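Local coordinates for protein PlaB phospholipase (Legionella pneumophila, PDB 6ZTI) that acts as a virulence-associated phospholipase of the alpha/beta hydrolase type whose activity is controlled by NAD(H)-mediated tetramerization, at residues G352-A364 with R383-L395. Numbering follows the deposited sequence.
Sequences GNHLIDYDLYLTA and RNLNNRGKLTYFL. With SND (thionicotinamide-adenine-dinucleotide), chain O.
Y358 takes a chi1 of 61°, which sets CG between its backbone N and carbonyl carbon and swings the phenol across to R388, while L391, its CG anti to the backbone N, extends its isobutyl group against one face of the adenine. The Y358 hydroxyl donates to R388 O over 3.0 Å; this acceptor lies at the ring edge and the bond falls in the carbonyl plane, with a C=O...donor angle of 151°. Beside it, L391 CB packs 3.6 Å from Y358 OH. The peptide that accepts the phenol belongs to a type I beta turn, N387 to K390, at the end of the loop that joins antiparallel strands 378-383 and 390-396; within it N387 OD1 accepts from G389 N, an Asx turn. Strands 358-364 and 390-395 are not neighbours in a sheet: their axes come no closer than 10.5 Å and diverge by 25°, leaving L360 and L391 to face each other across the gap. The adenine of the thio-NAD enters this cleft. L360 N donates to adenine N1A over 3.0 Å and adenine N6A returns a nearly straight bond to L360 O (2.8 Å), a two-point backbone grip on the base edge. N6A also donates to Y393 OH, and L391 CD2 lies 3.6 Å from adenine C6A. Further out, R383 spreads its guanidinium over ribose O3B. On the turn itself, in one of the two conformers of R388, I356 CD1 sits over a face of the guanidinium, and the N387 amide stands roughly perpendicular to the H354 ring with ND2 over one face; that ND2 is hydrogen-bonded to D171.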
ATOM      1  N   GLY B 352       0.446 -22.270  12.095  1.00 28.50           N
ATOM      2  CA  GLY B 352       0.256 -22.016  10.685  1.00 30.58           C
ATOM      3  C   GLY B 352       0.581 -20.616  10.224  1.00 26.92           C
ATOM      4  O   GLY B 352       0.271 -20.276   9.077  1.00 27.72           O
ATOM      5  N   ASN B 353       1.202 -19.800  11.059  1.00 25.76           N
ATOM      6  CA  ASN B 353       1.511 -18.428  10.693  1.00 18.48           C
ATOM      7  C   ASN B 353       2.931 -18.316  10.179  1.00 24.93           C
ATOM      8  O   ASN B 353       3.840 -18.972  10.688  1.00 17.29           O
ATOM      9  CB  ASN B 353       1.330 -17.499  11.892  1.00 26.24           C
ATOM     10  CG  ASN B 353      -0.089 -17.469  12.380  1.00 34.65           C
ATOM     11  OD1 ASN B 353      -0.985 -17.047  11.645  1.00 30.65           O
ATOM     12  ND2 ASN B 353      -0.316 -17.914  13.625  1.00 30.27           N
ATOM     13  N   HIS B 354       3.114 -17.495   9.150  1.00 17.98           N
ATOM     14  CA  HIS B 354       4.432 -16.983   8.834  1.00 20.07           C
ATOM     15  C   HIS B 354       4.708 -15.796   9.742  1.00 26.35           C
ATOM     16  O   HIS B 354       3.821 -14.982  10.013  1.00 29.21           O
ATOM     17  CB  HIS B 354       4.527 -16.588   7.364  1.00 30.84           C
ATOM     18  CG  HIS B 354       4.697 -17.758   6.446  1.00 43.56           C
ATOM     19  ND1 HIS B 354       5.931 -18.175   5.991  1.00 43.23           N
ATOM     20  CD2 HIS B 354       3.791 -18.614   5.914  1.00 41.41           C
ATOM     21  CE1 HIS B 354       5.777 -19.232   5.212  1.00 33.51           C
ATOM     22  NE2 HIS B 354       4.488 -19.516   5.146  1.00 42.75           N
ATOM     23  N   LEU B 355       5.932 -15.726  10.247  1.00 26.23           N
ATOM     24  CA  LEU B 355       6.336 -14.645  11.130  1.00 26.23           C
ATOM     25  C   LEU B 355       6.888 -13.502  10.294  1.00 23.27           C
ATOM     26  O   LEU B 355       7.760 -13.715   9.446  1.00 24.56           O
ATOM     27  CB  LEU B 355       7.373 -15.143  12.132  1.00 14.30           C
ATOM     28  CG  LEU B 355       6.901 -16.335  12.969  1.00 20.51           C
ATOM     29  CD1 LEU B 355       7.819 -16.525  14.175  1.00 22.81           C
ATOM     30  CD2 LEU B 355       5.454 -16.161  13.417  1.00 23.94           C
ATOM     31  N   ILE B 356       6.363 -12.298  10.526  1.00 17.47           N
ATOM     32  CA  ILE B 356       6.776 -11.108   9.790  1.00 19.19           C
ATOM     33  C   ILE B 356       7.532 -10.104  10.651  1.00 23.72           C
ATOM     34  O   ILE B 356       8.043  -9.114  10.103  1.00 25.43           O
ATOM     35  CB  ILE B 356       5.566 -10.408   9.131  1.00 23.81           C
ATOM     36  CG1 ILE B 356       4.533 -10.004  10.186  1.00 35.38           C
ATOM     37  CG2 ILE B 356       4.911 -11.318   8.131  1.00 22.53           C
ATOM     38  CD1 ILE B 356       3.699  -8.809   9.779  1.00 39.34           C
ATOM     39  N   ASP B 357       7.592 -10.296  11.969  1.00 19.01           N
ATOM     40  CA  ASP B 357       8.241  -9.352  12.885  1.00 17.00           C
ATOM     41  C   ASP B 357       9.286 -10.099  13.712  1.00 17.14           C
ATOM     42  O   ASP B 357       8.949 -10.729  14.721  1.00 16.76           O
ATOM     43  CB  ASP B 357       7.223  -8.687  13.796  1.00 23.82           C
ATOM     44  CG  ASP B 357       6.098  -8.014  13.031  1.00 47.17           C
ATOM     45  OD1 ASP B 357       6.388  -7.202  12.123  1.00 39.16           O
ATOM     46  OD2 ASP B 357       4.920  -8.304  13.342  1.00 44.72           O
ATOM     47  N   TYR B 358      10.551 -10.013  13.307  1.00 14.54           N
ATOM     48  CA  TYR B 358      11.604 -10.795  13.946  1.00 15.96           C
ATOM     49  C   TYR B 358      12.963 -10.202  13.602  1.00 22.86           C
ATOM     50  O   TYR B 358      13.135  -9.542  12.568  1.00 12.17           O
ATOM     51  CB  TYR B 358      11.557 -12.262  13.500  1.00 17.74           C
ATOM     52  CG  TYR B 358      11.754 -12.371  12.021  1.00 13.81           C
ATOM     53  CD1 TYR B 358      10.674 -12.306  11.160  1.00 13.69           C
ATOM     54  CD2 TYR B 358      13.026 -12.482  11.473  1.00 13.93           C
ATOM     55  CE1 TYR B 358      10.848 -12.369   9.789  1.00 20.38           C
ATOM     56  CE2 TYR B 358      13.210 -12.544  10.106  1.00 18.19           C
ATOM     57  CZ  TYR B 358      12.118 -12.487   9.273  1.00 19.87           C
ATOM     58  OH  TYR B 358      12.292 -12.550   7.918  1.00 23.08           O
ATOM     59  N   ASP B 359      13.928 -10.463  14.485  1.00 14.55           N
ATOM     60  CA  ASP B 359      15.347 -10.221  14.244  1.00 11.41           C
ATOM     61  C   ASP B 359      16.064 -11.565  14.177  1.00 12.02           C
ATOM     62  O   ASP B 359      15.911 -12.395  15.083  1.00 11.80           O
ATOM     63  CB  ASP B 359      15.973  -9.378  15.359  1.00 15.55           C
ATOM     64  CG  ASP B 359      15.451  -7.952  15.396  1.00 25.06           C
ATOM     65  OD1 ASP B 359      15.274  -7.339  14.322  1.00 19.36           O
ATOM     66  OD2 ASP B 359      15.242  -7.444  16.517  1.00 26.92           O
ATOM     67  N   LEU B 360      16.860 -11.766  13.128  1.00  8.47           N
ATOM     68  CA  LEU B 360      17.582 -13.008  12.903  1.00  9.84           C
ATOM     69  C   LEU B 360      19.080 -12.748  12.913  1.00 10.86           C
ATOM     70  O   LEU B 360      19.583 -11.923  12.140  1.00 12.14           O
ATOM     71  CB  LEU B 360      17.167 -13.647  11.580  1.00  8.98           C
ATOM     72  CG  LEU B 360      17.650 -15.075  11.360  1.00 11.96           C
ATOM     73  CD1 LEU B 360      16.667 -15.807  10.491  1.00 23.07           C
ATOM     74  CD2 LEU B 360      19.057 -15.083  10.731  1.00 16.98           C
ATOM     75  N   TYR B 361      19.793 -13.502  13.740  1.00  7.99           N
ATOM     76  CA  TYR B 361      21.216 -13.309  13.963  1.00 11.72           C
ATOM     77  C   TYR B 361      21.978 -14.567  13.613  1.00 11.78           C
ATOM     78  O   TYR B 361      21.594 -15.664  14.026  1.00 14.07           O
ATOM     79  CB  TYR B 361      21.519 -12.972  15.417  1.00 14.86           C
ATOM     80  CG  TYR B 361      20.869 -11.729  15.922  1.00 14.92           C
ATOM     81  CD1 TYR B 361      19.623 -11.776  16.520  1.00 18.83           C
ATOM     82  CD2 TYR B 361      21.508 -10.506  15.833  1.00 14.10           C
ATOM     83  CE1 TYR B 361      19.031 -10.640  16.997  1.00 22.71           C
ATOM     84  CE2 TYR B 361      20.920  -9.365  16.309  1.00 16.45           C
ATOM     85  CZ  TYR B 361      19.685  -9.441  16.892  1.00 13.81           C
ATOM     86  OH  TYR B 361      19.087  -8.307  17.359  1.00 20.37           O
ATOM     87  N   LEU B 362      23.052 -14.399  12.860  1.00 11.18           N
ATOM     88  CA  LEU B 362      24.145 -15.350  12.868  1.00  9.65           C
ATOM     89  C   LEU B 362      24.976 -15.149  14.133  1.00  9.56           C
ATOM     90  O   LEU B 362      25.128 -14.029  14.623  1.00 11.86           O
ATOM     91  CB  LEU B 362      25.029 -15.149  11.636  1.00  6.96           C
ATOM     92  CG  LEU B 362      24.528 -15.569  10.247  1.00 13.26           C
ATOM     93  CD1 LEU B 362      24.831 -17.023   9.959  1.00 27.68           C
ATOM     94  CD2 LEU B 362      23.059 -15.316  10.085  1.00 20.65           C
ATOM     95  N   THR B 363      25.517 -16.241  14.666  1.00 13.03           N
ATOM     96  CA  THR B 363      26.356 -16.167  15.850  1.00  8.95           C
ATOM     97  C   THR B 363      27.600 -17.019  15.642  1.00 12.28           C
ATOM     98  O   THR B 363      27.586 -17.987  14.878  1.00 10.94           O
ATOM     99  CB  THR B 363      25.626 -16.642  17.086  1.00  8.25           C
ATOM    100  OG1 THR B 363      25.229 -18.004  16.899  1.00 11.92           O
ATOM    101  CG2 THR B 363      24.388 -15.780  17.357  1.00 12.53           C
ATOM    102  N   ALA B 364      28.666 -16.671  16.353  1.00 13.19           N
ATOM    103  CA  ALA B 364      29.940 -17.355  16.185  1.00 12.70           C
ATOM    104  C   ALA B 364      30.782 -17.144  17.433  1.00  9.88           C
ATOM    105  O   ALA B 364      30.398 -16.425  18.356  1.00 11.86           O
ATOM    106  CB  ALA B 364      30.666 -16.853  14.938  1.00 10.87           C
ATOM    107  N   ARG B 383      14.748  -9.601   1.539  1.00  9.69           N
ATOM    108  CA  ARG B 383      13.531 -10.117   2.139  1.00  7.89           C
ATOM    109  C   ARG B 383      12.440 -10.106   1.087  1.00  6.40           C
ATOM    110  O   ARG B 383      12.246  -9.100   0.393  1.00 12.76           O
ATOM    111  CB  ARG B 383      13.078  -9.313   3.366  1.00 11.61           C
ATOM    112  CG  ARG B 383      12.031 -10.069   4.183  1.00 13.51           C
ATOM    113  CD  ARG B 383      11.630  -9.327   5.454  1.00 16.91           C
ATOM    114  NE  ARG B 383      10.878  -8.110   5.167  1.00 20.15           N
ATOM    115  CZ  ARG B 383      10.370  -7.311   6.098  1.00 23.16           C
ATOM    116  NH1 ARG B 383      10.534  -7.600   7.382  1.00 24.03           N
ATOM    117  NH2 ARG B 383       9.686  -6.225   5.744  1.00 19.39           N
ATOM    118  N   ASN B 384      11.751 -11.234   0.963  1.00 12.88           N
ATOM    119  CA  ASN B 384      10.738 -11.389  -0.068  1.00  9.87           C
ATOM    120  C   ASN B 384       9.600 -10.399   0.162  1.00 14.42           C
ATOM    121  O   ASN B 384       9.128 -10.207   1.289  1.00 13.08           O
ATOM    122  CB  ASN B 384      10.216 -12.823  -0.076  1.00  8.76           C
ATOM    123  CG  ASN B 384       9.311 -13.113  -1.270  1.00 12.22           C
ATOM    124  OD1 ASN B 384       8.113 -12.855  -1.233  1.00 13.49           O
ATOM    125  ND2 ASN B 384       9.892 -13.634  -2.339  1.00 10.27           N
ATOM    126  N   LEU B 385       9.164  -9.762  -0.920  1.00 12.73           N
ATOM    127  CA  LEU B 385       8.130  -8.740  -0.819  1.00 20.52           C
ATOM    128  C   LEU B 385       6.734  -9.321  -0.670  1.00 19.67           C
ATOM    129  O   LEU B 385       5.843  -8.628  -0.167  1.00 15.59           O
ATOM    130  CB  LEU B 385       8.174  -7.830  -2.050  1.00 18.06           C
ATOM    131  CG  LEU B 385       9.498  -7.103  -2.302  1.00 18.96           C
ATOM    132  CD1 LEU B 385       9.374  -6.182  -3.525  1.00 28.61           C
ATOM    133  CD2 LEU B 385       9.930  -6.310  -1.088  1.00 22.78           C
ATOM    134  N   ASN B 386       6.515 -10.561  -1.101  1.00 16.88           N
ATOM    135  CA  ASN B 386       5.210 -11.192  -0.947  1.00 16.35           C
ATOM    136  C   ASN B 386       5.065 -11.924   0.383  1.00 17.99           C
ATOM    137  O   ASN B 386       3.949 -12.038   0.898  1.00 21.06           O
ATOM    138  CB  ASN B 386       4.968 -12.155  -2.112  1.00 14.95           C
ATOM    139  CG  ASN B 386       4.789 -11.430  -3.440  1.00 24.55           C
ATOM    140  OD1 ASN B 386       4.010 -10.482  -3.540  1.00 27.23           O
ATOM    141  ND2 ASN B 386       5.507 -11.878  -4.465  1.00 25.18           N
ATOM    142  N   ASN B 387       6.164 -12.411   0.960  1.00 18.28           N
ATOM    143  CA  ASN B 387       6.142 -13.134   2.229  1.00 12.69           C
ATOM    144  C   ASN B 387       7.310 -12.626   3.065  1.00 13.92           C
ATOM    145  O   ASN B 387       8.458 -12.998   2.811  1.00 13.78           O
ATOM    146  CB  ASN B 387       6.243 -14.645   2.001  1.00 15.89           C
ATOM    147  CG  ASN B 387       6.122 -15.439   3.279  1.00 23.33           C
ATOM    148  OD1 ASN B 387       6.239 -14.896   4.383  1.00 16.76           O
ATOM    149  ND2 ASN B 387       5.893 -16.739   3.139  1.00 17.75           N
ATOM    150  N   ARG B 388       7.029 -11.815   4.089  1.00 15.76           N
ATOM    151  CA  ARG B 388       8.100 -11.230   4.889  0.55 16.47           C
ATOM    152  C   ARG B 388       8.743 -12.222   5.846  1.00 16.42           C
ATOM    153  O   ARG B 388       9.756 -11.886   6.472  1.00 17.48           O
ATOM    154  CB  ARG B 388       7.568 -10.033   5.662  0.55 21.18           C
ATOM    155  CG  ARG B 388       7.152  -8.891   4.754  0.55 20.00           C
ATOM    156  CD  ARG B 388       6.430  -7.810   5.530  0.55 27.65           C
ATOM    157  NE  ARG B 388       4.985  -8.026   5.544  0.55 29.55           N
ATOM    158  CZ  ARG B 388       4.132  -7.333   6.288  0.55 26.17           C
ATOM    159  NH1 ARG B 388       4.573  -6.382   7.099  0.55 32.52           N
ATOM    160  NH2 ARG B 388       2.837  -7.600   6.227  0.55 28.11           N
ATOM    161  N   GLY B 389       8.194 -13.418   5.977  1.00 11.38           N
ATOM    162  CA  GLY B 389       8.874 -14.468   6.695  1.00 15.18           C
ATOM    163  C   GLY B 389       9.929 -15.173   5.876  1.00 14.93           C
ATOM    164  O   GLY B 389      10.422 -16.225   6.285  1.00 16.95           O
ATOM    165  N   LYS B 390      10.257 -14.658   4.696  1.00 14.89           N
ATOM    166  CA  LYS B 390      11.249 -15.274   3.827  1.00 13.31           C
ATOM    167  C   LYS B 390      12.412 -14.309   3.659  1.00 10.20           C
ATOM    168  O   LYS B 390      12.243 -13.208   3.124  1.00  9.88           O
ATOM    169  CB  LYS B 390      10.641 -15.659   2.480  1.00 14.60           C
ATOM    170  CG  LYS B 390       9.444 -16.589   2.605  1.00 10.90           C
ATOM    171  CD  LYS B 390       9.744 -17.908   3.306  1.00 16.78           C
ATOM    172  CE  LYS B 390      10.665 -18.781   2.509  1.00 13.23           C
ATOM    173  NZ  LYS B 390      10.052 -19.247   1.234  1.00 15.73           N
ATOM    174  N   LEU B 391      13.586 -14.729   4.110  1.00  9.82           N
ATOM    175  CA  LEU B 391      14.754 -13.865   4.200  1.00  7.15           C
ATOM    176  C   LEU B 391      15.946 -14.631   3.656  1.00  6.69           C
ATOM    177  O   LEU B 391      16.224 -15.740   4.114  1.00  7.06           O
ATOM    178  CB  LEU B 391      14.987 -13.426   5.655  1.00 10.83           C
ATOM    179  CG  LEU B 391      16.248 -12.621   5.963  1.00 13.53           C
ATOM    180  CD1 LEU B 391      16.133 -11.231   5.364  1.00 13.09           C
ATOM    181  CD2 LEU B 391      16.482 -12.540   7.454  1.00 17.75           C
ATOM    182  N   THR B 392      16.644 -14.058   2.677  1.00  6.71           N
ATOM    183  CA  THR B 392      17.757 -14.737   2.027  1.00 11.67           C
ATOM    184  C   THR B 392      19.056 -13.999   2.331  1.00  6.45           C
ATOM    185  O   THR B 392      19.185 -12.809   2.027  1.00 10.26           O
ATOM    186  CB  THR B 392      17.515 -14.845   0.515  1.00  7.12           C
ATOM    187  OG1 THR B 392      16.344 -15.644   0.267  1.00 10.67           O
ATOM    188  CG2 THR B 392      18.679 -15.492  -0.159  1.00 10.10           C
ATOM    189  N   TYR B 393      20.014 -14.705   2.917  1.00  6.27           N
ATOM    190  CA  TYR B 393      21.362 -14.193   3.124  1.00  6.29           C
ATOM    191  C   TYR B 393      22.310 -14.862   2.146  1.00  7.28           C
ATOM    192  O   TYR B 393      22.188 -16.055   1.866  1.00  8.06           O
ATOM    193  CB  TYR B 393      21.864 -14.462   4.552  1.00  9.74           C
ATOM    194  CG  TYR B 393      21.716 -13.290   5.514  1.00  9.51           C
ATOM    195  CD1 TYR B 393      20.473 -12.816   5.869  1.00 11.22           C
ATOM    196  CD2 TYR B 393      22.826 -12.688   6.074  1.00 11.06           C
ATOM    197  CE1 TYR B 393      20.332 -11.758   6.739  1.00 11.15           C
ATOM    198  CE2 TYR B 393      22.697 -11.623   6.958  1.00 15.71           C
ATOM    199  CZ  TYR B 393      21.451 -11.170   7.293  1.00  7.89           C
ATOM    200  OH  TYR B 393      21.318 -10.112   8.169  1.00 11.15           O
ATOM    201  N   PHE B 394      23.275 -14.092   1.669  1.00  7.68           N
ATOM    202  CA  PHE B 394      24.319 -14.545   0.769  1.00  6.00           C
ATOM    203  C   PHE B 394      25.648 -14.254   1.445  1.00  6.25           C
ATOM    204  O   PHE B 394      25.935 -13.094   1.785  1.00  6.57           O
ATOM    205  CB  PHE B 394      24.182 -13.815  -0.571  1.00  7.94           C
ATOM    206  CG  PHE B 394      24.989 -14.406  -1.689  1.00 10.42           C
ATOM    207  CD1 PHE B 394      25.000 -15.781  -1.913  1.00  7.98           C
ATOM    208  CD2 PHE B 394      25.695 -13.581  -2.547  1.00 11.91           C
ATOM    209  CE1 PHE B 394      25.734 -16.302  -2.943  1.00  6.85           C
ATOM    210  CE2 PHE B 394      26.423 -14.101  -3.579  1.00 10.14           C
ATOM    211  CZ  PHE B 394      26.450 -15.464  -3.773  1.00 10.18           C
ATOM    212  N   LEU B 395      26.449 -15.299   1.639  1.00  5.84           N
ATOM    213  CA  LEU B 395      27.630 -15.243   2.479  1.00  5.82           C
ATOM    214  C   LEU B 395      28.849 -15.735   1.721  1.00 10.07           C
ATOM    215  O   LEU B 395      28.755 -16.600   0.842  1.00  5.80           O
ATOM    216  CB  LEU B 395      27.475 -16.111   3.744  1.00  7.19           C
ATOM    217  CG  LEU B 395      26.200 -15.918   4.554  1.00  9.40           C
ATOM    218  CD1 LEU B 395      26.185 -16.959   5.679  1.00  8.53           C
ATOM    219  CD2 LEU B 395      26.084 -14.517   5.100  1.00 11.83           C
TER
HETATM  220  PA  SND O 501      17.355  -4.214   3.717  1.00 14.93           P
HETATM  221  O1A SND O 501      17.192  -4.291   2.248  1.00 11.77           O
HETATM  222  O2A SND O 501      18.755  -4.508   4.233  1.00 16.24           O
HETATM  223  O5B SND O 501      16.349  -5.206   4.516  1.00 11.13           O
HETATM  224  C5B SND O 501      15.009  -5.360   4.009  1.00 11.85           C
HETATM  225  C4B SND O 501      14.108  -5.893   5.095  1.00 13.72           C
HETATM  226  O4B SND O 501      14.629  -7.150   5.586  1.00 10.29           O
HETATM  227  C3B SND O 501      13.953  -4.993   6.321  1.00  9.15           C
HETATM  228  O3B SND O 501      12.615  -5.039   6.805  1.00 22.09           O
HETATM  229  C2B SND O 501      14.939  -5.608   7.307  1.00 12.13           C
HETATM  230  O2B SND O 501      14.610  -5.355   8.665  1.00 20.39           O
HETATM  231  C1B SND O 501      14.754  -7.085   6.992  1.00 12.21           C
HETATM  232  N9A SND O 501      15.883  -7.911   7.391  1.00 11.76           N
HETATM  233  C8A SND O 501      17.125  -7.937   6.815  1.00 13.56           C
HETATM  234  N7A SND O 501      18.003  -8.661   7.467  1.00  8.66           N
HETATM  235  C5A SND O 501      17.285  -9.149   8.547  1.00  9.61           C
HETATM  236  C6A SND O 501      17.658  -9.933   9.653  1.00 13.22           C
HETATM  237  N6A SND O 501      18.880 -10.455   9.810  1.00 12.05           N
HETATM  238  N1A SND O 501      16.720 -10.182  10.588  1.00 10.42           N
HETATM  239  C2A SND O 501      15.483  -9.713  10.402  1.00 15.89           C
HETATM  240  N3A SND O 501      15.008  -8.979   9.392  1.00 12.17           N
HETATM  241  C4A SND O 501      15.972  -8.712   8.504  1.00 11.98           C
HETATM  242  O3  SND O 501      16.960  -2.768   4.239  1.00 21.89           O
HETATM  243  PN  SND O 501      16.725  -2.042   5.645  1.00 19.53           P
HETATM  244  O1N SND O 501      17.513  -2.734   6.689  1.00 14.83           O
HETATM  245  O2N SND O 501      15.265  -1.891   5.832  1.00 18.77           O
HETATM  246  O5D SND O 501      17.405  -0.638   5.268  1.00 18.39           O
HETATM  247  C5D SND O 501      16.631   0.422   4.660  1.00 21.50           C
HETATM  248  C4D SND O 501      17.466   1.216   3.671  1.00 17.51           C
HETATM  249  O4D SND O 501      18.716   1.619   4.285  1.00 12.94           O
HETATM  250  C3D SND O 501      17.873   0.490   2.388  1.00 12.28           C
HETATM  251  O3D SND O 501      18.028   1.434   1.324  1.00 19.30           O
HETATM  252  C2D SND O 501      19.217  -0.119   2.788  1.00 14.79           C
HETATM  253  O2D SND O 501      20.035  -0.421   1.666  1.00 15.86           O
HETATM  254  C1D SND O 501      19.795   1.035   3.597  1.00 16.02           C
HETATM  255  N1N SND O 501      20.789   0.505   4.623  1.00 17.17           N
HETATM  256  C2N SND O 501      20.295   0.053   5.789  1.00 13.73           C
HETATM  257  C3N SND O 501      21.148  -0.381   6.780  1.00 13.63           C
HETATM  258  C7N SND O 501      20.614  -0.779   8.110  1.00  9.17           C
HETATM  259  S7N SND O 501      21.281  -0.180   9.510  1.00 29.31           S
HETATM  260  N7N SND O 501      19.559  -1.568   8.119  1.00 16.46           N
HETATM  261  C4N SND O 501      22.518  -0.346   6.542  1.00 14.78           C
HETATM  262  C5N SND O 501      23.000   0.107   5.328  1.00 16.01           C
HETATM  263  C6N SND O 501      22.113   0.529   4.367  1.00 21.15           C